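Local structure of Rho-class glutathione S-transferase (Laternula elliptica, 3QAV) at residues K117-Q120 with R121-T125; L162-W165 with E166-K170; N208-K211 with Y212-M216. The protein probably conjugates glutathione to electrophilic substrates, working as a dimer of two identical chains. All coordinates share one frame; numbering follows the deposited sequence.

All three contacts are turns of alpha helix in the C-terminal, all-helical part of the glutathione S-transferase fold, and they follow one another along the chain: interaction 1 on helix 112-124, interaction 2 on helix 148-172, interaction 3 on helix 207-217. Interaction 2 sits between the others, its centre about 13 Å from that of interaction 1 and about 11 Å from that of interaction 3. It touches both, through Tyr-168 on Glu-124 and through Glu-166 on the start of helix 207-217. Interactions 1 and 3 do not touch, with centres about 18 Å apart. Interactions 1 and 2 also meet the second subunit, so the row of helices runs from the dimer interface outward.

Interaction 1. Residues K117-Q120 with R121-T125; sequences KVYQ and RMFET
Four i to i+4 backbone bonds carry the helix through here, from Arg-121 N to Lys-117 O (3.0 Å) through to Glu-124 N on Gln-120 O. Arg-121 lies alongside Lys-117, both pointing the same way, and its NH2 comes 3.4 Å from Lys-117 CD; the two positive ends would probably repel mildly, Lys-117 NZ and Arg-121 NH2 being 4.2 Å apart. Gln-120 CG covers one face of the guanidinium. Glu-124, extended with chi1 at -175°, reaches back a turn to the guanidinium edge, where NE and NH1 grip OE1 side-on; the NH1 bond to OE1, at 2.7 Å and 164°, uses the syn lone pair, while NE comes from above the carboxylate plane. On another side Met-122 SD makes an oblique Met-aromatic contact with the Tyr-119 ring, 3.9 Å from its CD2, and Phe-123 CE1 touches the same CD2 at 3.8 Å. Glu-124 OE2 is hydrogen-bonded by Tyr-168 and makes a salt bridge with Arg-75 of the second subunit, whose Glu-100 bonds Tyr-119 OH. Helix 112-124 thus lies at the dimer interface, in the helical domain of the glutathione S-transferase fold, with helix 183-197 on Met-122 and helix 91-101 on Tyr-119 and Phe-123.

Interaction 2. Residues L162-W165 with E166-K170; sequences LGHW and ENYLK
Trp-165 and Tyr-168, three residues apart on one helix, form a T-shaped pair: the edge of the tyrosine meets the face of the indole, with the planes at 88° and the centroids of the tyrosine ring and the indole six-membered ring 5.2 Å apart. The closest atoms are Trp-165 CE3 and Tyr-168 CD1, at 3.4 Å, and CE3 lies in the plane of the tyrosine ring. With chi1 at -60° the tyrosine CG sits beside its own backbone N, which brings the ring back over the preceding turn. There His-164 O lies over the centre of one ring face, 3.1 Å above the plane, and the phenol end reaches His-164 CB, 4.0 Å from Tyr-168 OH.

The backbone bonds are those of a regular alpha helix, Tyr-168 N to His-164 O at 2.9 Å and Leu-169 N to Trp-165 O at 2.9 Å among them. This is the long helix 148-172 of the glutathione S-transferase C-terminal domain, which packs between helices 112-124 and 207-217.

Polar ends are satisfied by neighbours. Tyr-168 OH bonds Glu-124 of helix 112-124, and its ring makes a cation-pi contact with Arg-121. An alanine in place of Tyr-168 is likely to deprive the Trp-165 face of its edge contact and Glu-124 of a hydroxyl partner, opening a gap between helices 148-172 and 112-124. Trp-165 NE1 bonds Glu-161 one turn earlier. The carboxylate of Glu-166 meets the backbone N of Asn-208, where helix 207-217 begins, while Leu-169 packs on Ile-209 and Tyr-212.

Interaction 3. Residues N208-K211 with Y212-M216; sequences NIFK and YYNMM
The shortest polar bond here, 2.7 Å, runs from Tyr-213 N to Ile-209 O with an N-H...O angle of 159°. Three more i to i+4 bonds accompany it, including Asn-214 N to Phe-210 O at 2.9 Å and Met-215 N to Lys-211 O at 3.0 Å.

Among the side chains, the main meeting is Phe-210 with Asn-214. The Phe-210 ring points outward from the helix at about the level of its own CA, and it is the asparagine that reaches back a turn: with CG beside its own backbone N (chi1 -78°), Asn-214 turns its amide back along the helix and sets OD1 over one face of the phenyl. That oxygen lies 3.1 Å above the ring plane, displaced toward the rim, and comes nearest to CE1. The amide is steeply turned to the ring, their planes 74° apart, so the carbonyl end rather than the flat of the amide faces the phenyl.

The turn belongs to helix 207-217 of the glutathione S-transferase C-terminal domain, which uses its buried side to pack on helices 148-172 and 183-197. On that side Met-216 CG covers one face of the Tyr-212 ring, 3.6 Å above its plane. Tyr-212 OH bonds Asp-185, its ring meets Phe-188, and Ile-209 touches Val-192 of helix 183-197. Around the helix from these, the exposed Lys-211 runs fully extended.

Interaction 1. Residues K117-Q120 with R121-T125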
loop_
_atom_site.group_PDB
_atom_site.type_symbol
_atom_site.label_atom_id
_atom_site.label_comp_id
_atom_site.label_asym_id
_atom_site.label_seq_id
_atom_site.Cartn_x
_atom_site.Cartn_y
_atom_site.Cartn_z
ATOM N N LYS A 117 16.241 -1.902 0.475
ATOM C CA LYS A 117 15.995 -0.812 1.412
ATOM C C LYS A 117 15.131 0.282 0.775
ATOM O O LYS A 117 14.331 0.912 1.465
ATOM C CB LYS A 117 17.314 -0.223 1.919
ATOM C CG LYS A 117 17.152 1.071 2.707
ATOM C CD LYS A 117 16.238 0.899 3.908
ATOM C CE LYS A 117 16.858 -0.039 4.933
ATOM N NZ LYS A 117 18.199 0.459 5.352
ATOM N N VAL A 118 15.288 0.507 -0.532
ATOM C CA VAL A 118 14.477 1.510 -1.227
ATOM C C VAL A 118 13.015 1.042 -1.191
ATOM O O VAL A 118 12.121 1.808 -0.837
ATOM C CB VAL A 118 14.941 1.710 -2.699
ATOM C CG1 VAL A 118 13.966 2.615 -3.443
ATOM C CG2 VAL A 118 16.348 2.342 -2.724
ATOM N N TYR A 119 12.784 -0.222 -1.547
ATOM C CA TYR A 119 11.442 -0.807 -1.510
ATOM C C TYR A 119 10.900 -0.696 -0.077
ATOM O O TYR A 119 9.753 -0.321 0.132
ATOM C CB TYR A 119 11.486 -2.287 -1.920
ATOM C CG TYR A 119 11.602 -2.556 -3.417
ATOM C CD1 TYR A 119 12.551 -3.456 -3.909
ATOM C CD2 TYR A 119 10.722 -1.965 -4.329
ATOM C CE1 TYR A 119 12.622 -3.765 -5.273
ATOM C CE2 TYR A 119 10.778 -2.271 -5.702
ATOM C CZ TYR A 119 11.729 -3.170 -6.162
ATOM O OH TYR A 119 11.785 -3.480 -7.504
ATOM N N GLN A 120 11.725 -1.018 0.913
ATOM C CA GLN A 120 11.275 -0.921 2.302
ATOM C C GLN A 120 10.734 0.479 2.611
ATOM O O GLN A 120 9.609 0.624 3.103
ATOM C CB GLN A 120 12.418 -1.256 3.273
ATOM C CG GLN A 120 12.151 -0.847 4.728
ATOM C CD GLN A 120 11.055 -1.665 5.415
ATOM O OE1 GLN A 120 10.444 -1.214 6.396
ATOM N NE2 GLN A 120 10.818 -2.873 4.921
ATOM N N ARG A 121 11.525 1.507 2.321
ATOM C CA ARG A 121 11.097 2.882 2.591
ATOM C C ARG A 121 9.834 3.267 1.807
ATOM O O ARG A 121 8.919 3.860 2.365
ATOM C CB ARG A 121 12.239 3.854 2.288
ATOM C CG ARG A 121 13.459 3.685 3.207
ATOM C CD ARG A 121 13.208 4.245 4.611
ATOM N NE ARG A 121 12.691 3.267 5.564
ATOM C CZ ARG A 121 13.437 2.556 6.407
ATOM N NH1 ARG A 121 12.858 1.691 7.238
ATOM N NH2 ARG A 121 14.757 2.707 6.428
ATOM N N MET A 122 9.786 2.921 0.522
ATOM C CA MET A 122 8.624 3.217 -0.316
ATOM C C MET A 122 7.298 2.795 0.322
ATOM O O MET A 122 6.416 3.619 0.572
ATOM C CB MET A 122 8.731 2.489 -1.662
ATOM C CG MET A 122 9.707 3.069 -2.648
ATOM S SD MET A 122 10.003 1.886 -3.982
ATOM C CE MET A 122 8.347 1.657 -4.619
ATOM N N PHE A 123 7.169 1.495 0.568
ATOM C CA PHE A 123 5.950 0.925 1.130
ATOM C C PHE A 123 5.682 1.269 2.590
ATOM O O PHE A 123 4.538 1.261 3.029
ATOM C CB PHE A 123 5.966 -0.592 0.884
ATOM C CG PHE A 123 6.091 -0.944 -0.588
ATOM C CD1 PHE A 123 7.218 -1.596 -1.078
ATOM C CD2 PHE A 123 5.108 -0.546 -1.492
ATOM C CE1 PHE A 123 7.369 -1.840 -2.447
ATOM C CE2 PHE A 123 5.248 -0.782 -2.857
ATOM C CZ PHE A 123 6.382 -1.430 -3.340
ATOM N N GLU A 124 6.729 1.595 3.337
ATOM C CA GLU A 124 6.543 1.970 4.733
ATOM C C GLU A 124 5.873 3.351 4.823
ATOM O O GLU A 124 5.244 3.680 5.837
ATOM C CB GLU A 124 7.891 1.993 5.459
ATOM C CG GLU A 124 7.795 2.262 6.959
ATOM C CD GLU A 124 9.155 2.242 7.632
ATOM O OE1 GLU A 124 10.125 1.793 6.990
ATOM O OE2 GLU A 124 9.252 2.661 8.805
ATOM N N THR A 125 5.990 4.151 3.761
ATOM C CA THR A 125 5.393 5.489 3.763
ATOM C C THR A 125 3.883 5.473 3.986
ATOM O O THR A 125 3.299 6.501 4.340
ATOM C CB THR A 125 5.654 6.260 2.442
ATOM O OG1 THR A 125 4.961 5.622 1.362
ATOM C CG2 THR A 125 7.129 6.316 2.140
#

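Interaction 2. Residues L162-W165 with E166-K170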
loop_
_atom_site.group_PDB
_atom_site.type_symbol
_atom_site.label_atom_id
_atom_site.label_comp_id
_atom_site.label_asym_id
_atom_site.label_seq_id
_atom_site.Cartn_x
_atom_site.Cartn_y
_atom_site.Cartn_z
ATOM N N LEU A 162 6.512 10.054 12.835
ATOM C CA LEU A 162 7.493 11.002 12.314
ATOM C C LEU A 162 8.893 10.731 12.856
ATOM O O LEU A 162 9.886 10.982 12.176
ATOM C CB LEU A 162 7.068 12.443 12.646
ATOM C CG LEU A 162 6.225 13.205 11.614
ATOM C CD1 LEU A 162 5.215 12.280 10.958
ATOM C CD2 LEU A 162 5.527 14.375 12.294
ATOM N N GLY A 163 8.962 10.214 14.081
ATOM C CA GLY A 163 10.248 9.915 14.689
ATOM C C GLY A 163 11.045 8.935 13.848
ATOM O O GLY A 163 12.253 9.087 13.676
ATOM N N HIS A 164 10.360 7.934 13.305
ATOM C CA HIS A 164 11.007 6.929 12.472
ATOM C C HIS A 164 11.715 7.572 11.295
ATOM O O HIS A 164 12.897 7.328 11.058
ATOM C CB HIS A 164 9.975 5.930 11.959
ATOM C CG HIS A 164 9.411 5.044 13.024
ATOM N ND1 HIS A 164 8.055 4.869 13.205
ATOM C CD2 HIS A 164 10.017 4.252 13.939
ATOM C CE1 HIS A 164 7.850 4.007 14.184
ATOM N NE2 HIS A 164 9.025 3.617 14.647
ATOM N N TRP A 165 10.988 8.412 10.565
ATOM C CA TRP A 165 11.546 9.080 9.400
ATOM C C TRP A 165 12.641 10.069 9.782
ATOM O O TRP A 165 13.621 10.234 9.050
ATOM C CB TRP A 165 10.422 9.764 8.613
ATOM C CG TRP A 165 9.325 8.796 8.266
ATOM C CD1 TRP A 165 8.165 8.597 8.950
ATOM C CD2 TRP A 165 9.342 7.820 7.215
ATOM N NE1 TRP A 165 7.459 7.555 8.397
ATOM C CE2 TRP A 165 8.159 7.061 7.330
ATOM C CE3 TRP A 165 10.245 7.512 6.188
ATOM C CZ2 TRP A 165 7.853 6.013 6.457
ATOM C CZ3 TRP A 165 9.941 6.469 5.318
ATOM C CH2 TRP A 165 8.754 5.732 5.460
ATOM N N GLU A 166 12.485 10.715 10.934
ATOM C CA GLU A 166 13.499 11.650 11.423
ATOM C C GLU A 166 14.799 10.852 11.543
ATOM O O GLU A 166 15.857 11.277 11.068
ATOM C CB GLU A 166 13.091 12.195 12.797
ATOM C CG GLU A 166 14.080 13.163 13.452
ATOM C CD GLU A 166 14.182 14.500 12.730
ATOM O OE1 GLU A 166 13.189 14.916 12.099
ATOM O OE2 GLU A 166 15.249 15.143 12.812
ATOM N N ASN A 167 14.702 9.684 12.171
ATOM C CA ASN A 167 15.847 8.800 12.355
ATOM C C ASN A 167 16.451 8.366 11.028
ATOM O O ASN A 167 17.663 8.437 10.840
ATOM C CB ASN A 167 15.440 7.550 13.137
ATOM C CG ASN A 167 15.314 7.806 14.621
ATOM O OD1 ASN A 167 14.871 6.937 15.376
ATOM N ND2 ASN A 167 15.707 8.999 15.055
ATOM N N TYR A 168 15.599 7.902 10.119
ATOM C CA TYR A 168 16.064 7.447 8.807
ATOM C C TYR A 168 16.890 8.545 8.136
ATOM O O TYR A 168 18.017 8.309 7.696
ATOM C CB TYR A 168 14.867 7.089 7.911
ATOM C CG TYR A 168 13.966 5.991 8.440
ATOM C CD1 TYR A 168 12.616 5.955 8.097
ATOM C CD2 TYR A 168 14.462 4.978 9.265
ATOM C CE1 TYR A 168 11.783 4.946 8.560
ATOM C CE2 TYR A 168 13.633 3.960 9.734
ATOM C CZ TYR A 168 12.299 3.950 9.378
ATOM O OH TYR A 168 11.474 2.949 9.833
ATOM N N LEU A 169 16.324 9.747 8.064
ATOM C CA LEU A 169 17.016 10.871 7.444
ATOM C C LEU A 169 18.294 11.210 8.209
ATOM O O LEU A 169 19.315 11.590 7.616
ATOM C CB LEU A 169 16.082 12.081 7.362
ATOM C CG LEU A 169 15.020 11.895 6.266
ATOM C CD1 LEU A 169 13.884 12.885 6.440
ATOM C CD2 LEU A 169 15.677 12.049 4.890
ATOM N N LYS A 170 18.245 11.058 9.527
ATOM C CA LYS A 170 19.418 11.332 10.340
ATOM C C LYS A 170 20.503 10.352 9.905
ATOM O O LYS A 170 21.632 10.753 9.625
ATOM C CB LYS A 170 19.097 11.150 11.830
ATOM C CG LYS A 170 20.205 11.631 12.768
ATOM C CD LYS A 170 19.773 11.580 14.230
ATOM C CE LYS A 170 18.635 12.550 14.512
ATOM N NZ LYS A 170 18.181 12.521 15.935
#

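Interaction 3. Residues N208-K211 with Y212-M216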
loop_
_atom_site.group_PDB
_atom_site.type_symbol
_atom_site.label_atom_id
_atom_site.label_comp_id
_atom_site.label_asym_id
_atom_site.label_seq_id
_atom_site.Cartn_x
_atom_site.Cartn_y
_atom_site.Cartn_z
ATOM N N ASN A 208 15.794 17.148 10.806
ATOM C CA ASN A 208 16.244 16.424 9.615
ATOM C C ASN A 208 15.168 16.339 8.548
ATOM O O ASN A 208 15.464 16.402 7.355
ATOM C CB ASN A 208 16.732 15.021 9.973
ATOM C CG ASN A 208 17.937 15.046 10.883
ATOM O OD1 ASN A 208 17.818 14.854 12.091
ATOM N ND2 ASN A 208 19.103 15.302 10.312
ATOM N N ILE A 209 13.921 16.193 8.973
ATOM C CA ILE A 209 12.828 16.131 8.018
ATOM C C ILE A 209 12.693 17.512 7.391
ATOM O O ILE A 209 12.515 17.633 6.181
ATOM C CB ILE A 209 11.503 15.734 8.692
ATOM C CG1 ILE A 209 11.603 14.290 9.207
ATOM C CG2 ILE A 209 10.350 15.904 7.710
ATOM C CD1 ILE A 209 10.316 13.729 9.776
ATOM N N PHE A 210 12.796 18.549 8.221
ATOM C CA PHE A 210 12.701 19.929 7.756
ATOM C C PHE A 210 13.801 20.223 6.741
ATOM O O PHE A 210 13.553 20.830 5.702
ATOM C CB PHE A 210 12.816 20.891 8.937
ATOM C CG PHE A 210 12.685 22.341 8.559
ATOM C CD1 PHE A 210 13.786 23.191 8.615
ATOM C CD2 PHE A 210 11.449 22.864 8.178
ATOM C CE1 PHE A 210 13.660 24.546 8.301
ATOM C CE2 PHE A 210 11.313 24.216 7.863
ATOM C CZ PHE A 210 12.423 25.058 7.926
ATOM N N LYS A 211 15.017 19.788 7.053
ATOM C CA LYS A 211 16.162 19.979 6.173
ATOM C C LYS A 211 15.914 19.228 4.864
ATOM O O LYS A 211 16.239 19.715 3.775
ATOM C CB LYS A 211 17.420 19.449 6.866
ATOM C CG LYS A 211 18.681 19.454 6.027
ATOM C CD LYS A 211 19.851 18.912 6.843
ATOM C CE LYS A 211 21.137 18.888 6.037
ATOM N NZ LYS A 211 22.294 18.414 6.846
ATOM N N TYR A 212 15.334 18.037 4.985
ATOM C CA TYR A 212 15.015 17.203 3.829
ATOM C C TYR A 212 13.975 17.933 2.987
ATOM O O TYR A 212 14.107 18.037 1.772
ATOM C CB TYR A 212 14.453 15.853 4.289
ATOM C CG TYR A 212 13.917 14.983 3.160
ATOM C CD1 TYR A 212 14.779 14.300 2.303
ATOM C CD2 TYR A 212 12.543 14.857 2.949
ATOM C CE1 TYR A 212 14.279 13.510 1.263
ATOM C CE2 TYR A 212 12.035 14.079 1.920
ATOM C CZ TYR A 212 12.902 13.407 1.083
ATOM O OH TYR A 212 12.389 12.627 0.075
ATOM N N TYR A 213 12.948 18.448 3.650
ATOM C CA TYR A 213 11.885 19.177 2.973
ATOM C C TYR A 213 12.427 20.377 2.199
ATOM O O TYR A 213 12.070 20.598 1.044
ATOM C CB TYR A 213 10.852 19.663 3.987
ATOM C CG TYR A 213 9.783 20.529 3.368
ATOM C CD1 TYR A 213 8.781 19.972 2.581
ATOM C CD2 TYR A 213 9.784 21.912 3.550
ATOM C CE1 TYR A 213 7.809 20.761 1.990
ATOM C CE2 TYR A 213 8.810 22.714 2.960
ATOM C CZ TYR A 213 7.827 22.129 2.182
ATOM O OH TYR A 213 6.866 22.900 1.585
ATOM N N ASN A 214 13.279 21.161 2.850
ATOM C CA ASN A 214 13.862 22.334 2.211
ATOM C C ASN A 214 14.689 21.955 0.995
ATOM O O ASN A 214 14.569 22.579 -0.054
ATOM C CB ASN A 214 14.732 23.104 3.210
ATOM C CG ASN A 214 13.909 23.942 4.160
ATOM O OD1 ASN A 214 14.336 24.237 5.272
ATOM N ND2 ASN A 214 12.726 24.345 3.720
ATOM N N MET A 215 15.531 20.937 1.133
ATOM C CA MET A 215 16.354 20.509 0.009
ATOM C C MET A 215 15.471 20.096 -1.163
ATOM O O MET A 215 15.671 20.540 -2.294
ATOM C CB MET A 215 17.244 19.324 0.389
ATOM C CG MET A 215 17.755 18.561 -0.832
ATOM S SD MET A 215 18.717 17.097 -0.452
ATOM C CE MET A 215 17.409 15.927 -0.015
ATOM N N MET A 216 14.501 19.236 -0.876
ATOM C CA MET A 216 13.590 18.737 -1.899
ATOM C C MET A 216 12.759 19.842 -2.545
ATOM O O MET A 216 12.511 19.806 -3.750
ATOM C CB MET A 216 12.679 17.667 -1.293
ATOM C CG MET A 216 13.402 16.380 -0.937
ATOM S SD MET A 216 13.909 15.409 -2.393
ATOM C CE MET A 216 12.457 14.350 -2.603
#